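Local coordinates for protein phosphothreonine lyase ospF (Shigella flexneri, PDB 3I0U) that is a type III secreted phosphothreonine lyase that eliminates phosphate from phosphothreonine, probably in host MAP kinases, at residues A[172-175]-A[179-182]; A[163-168]-A[184-189]. All blocks are in the same frame, centred on the assembly; numbering follows the deposited sequence.

Interaction 1. Residues A[172-175]-A[179-182]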
# COMPACT_ATOMS: atom_id res chain seq x y z
N GLY A 172 15.20 1.40 -1.13
CA GLY A 172 15.60 2.79 -1.27
C GLY A 172 15.61 3.42 0.08
O GLY A 172 15.81 2.76 1.09
N GLU A 173 15.42 4.73 0.12
CA GLU A 173 15.54 5.47 1.37
C GLU A 173 14.16 5.82 1.92
O GLU A 173 13.41 6.55 1.30
CB GLU A 173 16.36 6.72 1.10
CG GLU A 173 16.36 7.76 2.20
CD GLU A 173 17.51 8.73 2.05
OE1 GLU A 173 18.22 8.96 3.05
OE2 GLU A 173 17.72 9.27 0.92
N TYR A 174 13.82 5.31 3.09
CA TYR A 174 12.50 5.52 3.70
C TYR A 174 12.43 6.94 4.16
O TYR A 174 13.47 7.51 4.52
CB TYR A 174 12.31 4.61 4.92
CG TYR A 174 12.99 3.28 4.77
CD1 TYR A 174 12.39 2.25 4.02
CD2 TYR A 174 14.25 3.05 5.35
CE1 TYR A 174 13.02 1.02 3.84
CE2 TYR A 174 14.89 1.80 5.18
CZ TYR A 174 14.27 0.80 4.42
OH TYR A 174 14.86 -0.44 4.25
N PRO A 175 11.23 7.54 4.13
CA PRO A 175 11.13 8.89 4.68
C PRO A 175 11.31 8.87 6.19
O PRO A 175 10.80 7.98 6.87
CB PRO A 175 9.72 9.33 4.32
CG PRO A 175 9.15 8.27 3.43
CD PRO A 175 9.93 7.03 3.64
N VAL A 179 7.58 5.01 10.15
CA VAL A 179 8.05 3.94 11.04
C VAL A 179 7.94 2.58 10.35
O VAL A 179 7.10 2.37 9.46
CB VAL A 179 7.35 3.90 12.45
CG1 VAL A 179 7.59 5.19 13.21
CG2 VAL A 179 5.85 3.59 12.37
N ARG A 180 8.82 1.68 10.74
CA ARG A 180 8.82 0.32 10.23
C ARG A 180 9.48 -0.58 11.25
O ARG A 180 10.38 -0.13 11.98
CB ARG A 180 9.54 0.19 8.88
CG ARG A 180 10.83 0.97 8.72
CD ARG A 180 11.52 0.69 7.34
NE ARG A 180 12.35 -0.50 7.47
CZ ARG A 180 13.61 -0.50 7.93
NH1 ARG A 180 14.29 -1.65 8.07
NH2 ARG A 180 14.21 0.64 8.25
N PRO A 181 9.05 -1.85 11.32
CA PRO A 181 9.84 -2.80 12.09
C PRO A 181 11.06 -3.22 11.28
O PRO A 181 11.14 -2.97 10.05
CB PRO A 181 8.89 -3.96 12.28
CG PRO A 181 8.07 -3.95 11.05
CD PRO A 181 7.86 -2.49 10.74
N GLU A 182 12.00 -3.88 11.95
CA GLU A 182 13.27 -4.22 11.32
C GLU A 182 13.11 -5.29 10.23
O GLU A 182 13.89 -5.33 9.28
CB GLU A 182 14.36 -4.56 12.37
CG GLU A 182 15.77 -3.98 12.04
CD GLU A 182 15.90 -2.44 12.19
OE1 GLU A 182 16.66 -1.99 13.10
OE2 GLU A 182 15.28 -1.67 11.41

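Interaction 2. Residues A[163-168]-A[184-189]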
# COMPACT_ATOMS: atom_id res chain seq x y z
N ASN A 163 7.86 -10.65 -2.26
CA ASN A 163 8.09 -10.64 -3.69
C ASN A 163 9.28 -9.79 -4.08
O ASN A 163 10.01 -10.14 -5.01
CB ASN A 163 6.87 -10.12 -4.43
CG ASN A 163 5.87 -11.21 -4.73
OD1 ASN A 163 5.01 -11.53 -3.92
ND2 ASN A 163 5.97 -11.77 -5.89
N LEU A 164 9.47 -8.66 -3.39
CA LEU A 164 10.62 -7.80 -3.63
C LEU A 164 11.89 -8.46 -3.19
O LEU A 164 12.86 -8.45 -3.91
CB LEU A 164 10.47 -6.51 -2.86
CG LEU A 164 9.98 -5.21 -3.50
CD1 LEU A 164 9.50 -5.32 -4.96
CD2 LEU A 164 8.95 -4.60 -2.59
N LEU A 165 11.87 -9.07 -2.00
CA LEU A 165 13.08 -9.70 -1.46
C LEU A 165 13.55 -10.87 -2.34
O LEU A 165 14.74 -11.08 -2.55
CB LEU A 165 12.88 -10.11 0.02
CG LEU A 165 13.97 -10.91 0.75
CD1 LEU A 165 15.26 -10.04 0.83
CD2 LEU A 165 13.53 -11.40 2.14
N ARG A 166 12.61 -11.59 -2.90
CA ARG A 166 12.99 -12.78 -3.58
C ARG A 166 13.38 -12.55 -5.01
O ARG A 166 14.04 -13.34 -5.64
CB ARG A 166 11.98 -13.89 -3.31
CG ARG A 166 12.02 -14.25 -1.73
CD ARG A 166 10.88 -15.13 -1.22
NE ARG A 166 9.58 -14.72 -1.76
CZ ARG A 166 8.73 -15.49 -2.47
NH1 ARG A 166 9.01 -16.78 -2.73
NH2 ARG A 166 7.57 -14.96 -2.91
N SER A 167 13.03 -11.39 -5.53
CA SER A 167 13.65 -10.94 -6.77
C SER A 167 14.90 -10.08 -6.51
O SER A 167 15.46 -9.51 -7.45
CB SER A 167 12.67 -10.18 -7.64
OG SER A 167 11.41 -10.86 -7.76
N LYS A 168 15.34 -10.03 -5.25
CA LYS A 168 16.57 -9.33 -4.80
C LYS A 168 16.61 -7.86 -5.19
O LYS A 168 17.61 -7.37 -5.58
CB LYS A 168 17.83 -10.10 -5.18
CG LYS A 168 18.08 -11.26 -4.22
CD LYS A 168 19.26 -12.16 -4.49
CE LYS A 168 18.96 -13.56 -3.86
NZ LYS A 168 19.93 -14.68 -4.19
N TRP A 184 10.74 -5.28 8.01
CA TRP A 184 10.31 -4.71 6.74
C TRP A 184 11.50 -4.09 6.11
O TRP A 184 12.18 -3.25 6.72
CB TRP A 184 9.22 -3.68 6.86
CG TRP A 184 7.94 -4.15 7.42
CD1 TRP A 184 7.58 -5.45 7.77
CD2 TRP A 184 6.81 -3.34 7.69
NE1 TRP A 184 6.31 -5.46 8.27
CE2 TRP A 184 5.81 -4.19 8.24
CE3 TRP A 184 6.55 -1.96 7.56
CZ2 TRP A 184 4.55 -3.70 8.64
CZ3 TRP A 184 5.31 -1.48 7.97
CH2 TRP A 184 4.32 -2.35 8.50
N LYS A 185 11.78 -4.52 4.88
CA LYS A 185 12.95 -4.03 4.15
C LYS A 185 12.59 -2.97 3.12
O LYS A 185 13.42 -2.14 2.76
CB LYS A 185 13.78 -5.19 3.59
CG LYS A 185 14.54 -5.96 4.73
CD LYS A 185 15.40 -7.20 4.30
CE LYS A 185 16.60 -6.80 3.34
NZ LYS A 185 17.83 -7.66 3.51
N TYR A 186 11.32 -2.95 2.71
CA TYR A 186 10.85 -2.04 1.66
C TYR A 186 9.68 -1.18 2.14
O TYR A 186 9.59 -0.01 1.78
CB TYR A 186 10.43 -2.84 0.42
CG TYR A 186 11.46 -3.83 -0.07
CD1 TYR A 186 12.42 -3.44 -0.98
CD2 TYR A 186 11.47 -5.18 0.39
CE1 TYR A 186 13.37 -4.32 -1.43
CE2 TYR A 186 12.43 -6.07 -0.06
CZ TYR A 186 13.37 -5.64 -0.98
OH TYR A 186 14.32 -6.52 -1.46
N VAL A 187 8.80 -1.75 2.96
CA VAL A 187 7.56 -1.06 3.37
C VAL A 187 7.78 -0.18 4.62
O VAL A 187 8.59 -0.52 5.48
CB VAL A 187 6.40 -2.11 3.52
CG1 VAL A 187 5.05 -1.50 3.98
CG2 VAL A 187 6.19 -2.79 2.20
N SER A 188 7.11 0.97 4.68
CA SER A 188 7.13 1.77 5.90
C SER A 188 5.78 2.44 6.13
O SER A 188 5.00 2.53 5.20
CB SER A 188 8.28 2.77 5.90
OG SER A 188 8.14 3.68 4.84
N TYR A 189 5.50 2.85 7.36
CA TYR A 189 4.18 3.35 7.70
C TYR A 189 4.16 4.81 8.16
O TYR A 189 5.06 5.26 8.90
CB TYR A 189 3.57 2.47 8.81
CG TYR A 189 2.35 3.07 9.50
CD1 TYR A 189 1.08 3.07 8.88
CD2 TYR A 189 2.46 3.65 10.78
CE1 TYR A 189 -0.04 3.63 9.54
CE2 TYR A 189 1.35 4.22 11.44
CZ TYR A 189 0.11 4.20 10.82
OH TYR A 189 -0.95 4.76 11.48

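Interaction 1. Residues A[172-175]-A[179-182]
The ring of Tyr174 and the guanidinium of Arg180 lie flat on each other and make up nearly all of this surface contact. Gly172 begins the first segment: its carbonyl O sits 4.1 Å above the plane of the Tyr174 ring, over the centre, on the face opposite the arginine. Two residues on, the Tyr174 ring receives Arg180 CD against its other face, 3.7 Å from the centroid and only 9° off the normal, a CH-pi contact. Because the arginine chain bends at chi3 (-86°), the guanidinium runs on from the centre toward the CZ-CE2 side of the same face, its plane 17° from that of the ring. Arg180 CZ lies 4.2 Å from the Tyr174 centroid, which makes an off-centre cation-pi stack, and NH2 comes to 3.4 Å from Tyr174 CE2. The pair bridges a short, irregular excursion of the loop between helix 147-166 and strand 187-191. Tyr174 OH is bonded to Lys185 O and Arg180 NE to Trp184 O, anchoring the stacked groups on the approach to the strand. Glu182 OE2, 3.5 Å from Arg180 NH1, adds a charge-only contact from well out of the guanidinium plane. Beyond the tyrosine, Pro175 leans on Ser188.

Interaction 2. Residues A[163-168]-A[184-189]
Tyr186 pushes its hydroxyl in beside the last turn of a helix, where OH lies 3.4 Å from Leu164 O without a hydrogen bond to it, and packs on Leu165 CA. Its hydrogen bond goes to the carbonyl of Ile169, just past the helix end, so the proximity to Leu164 O is packing. Further back the ring lies against Leu164. Leu164 CB stands over one face, 3.5 Å from the Tyr186 centroid and 15° off the ring normal, the geometry of a CH-pi contact. Leu164 CD2 covers the base of the ring, 3.6 Å from Tyr186 CG, so one leucine spans the face from its root almost to the hydroxyl. The CB bond of Tyr186 already points at the helix, and chi1 of -51°, with CG anti to the carbonyl carbon, lays the ring against Leu164. Leu165 contributes more loosely: its CB is 4.1 Å from Tyr186 CE2, while CD1 meets the aliphatic part of Lys185 at CE, 4.3 Å away, on the exposed side.

Buried Leu164 also touches Ile97 and Leu98 of helix 91-102 and Ile84 of strand 80-84, whereas Pro171 packs on Tyr186. One turn earlier in the helix, the Glu161 carboxylate accepts the backbone N-H groups of Lys185, Tyr186 and Val187, holding the turn before the strand against the helix.

Just after 166 the chain leaves its helix through two bonds, Ile169 N to Leu164 O and Lys168 N to Leu165 O (3.0 Å), with Lys168 at positive phi (54°). Ser167 OG adds a bond to Asn163 O. This is a Schellman motif, with Lys168 as the C-prime residue, ending a helix that packs against the entry to an edge strand of the antiparallel sheet.

Overall arrangement
Coming from the N terminus, the chain has already laid down strand 80-84 and helix 91-102 when helix 147-166 brings it to residues 163-168, the first half of interaction 2. A loop without helix or strand follows, and within it residues 172-175 and 179-182 close the small three-residue excursion of interaction 1. The chain then reaches 184-189, where interaction 2 closes the larger, 15-residue loop that encloses interaction 1. The centres of the two contacts lie about 10 Å apart and the two touch directly: Val179 O is 2.7 Å from Tyr189 N, a probable hydrogen bond, and Arg180 CB packs on Val187 O. Helix end, connecting loop and edge strand 187-191 are thus tied together.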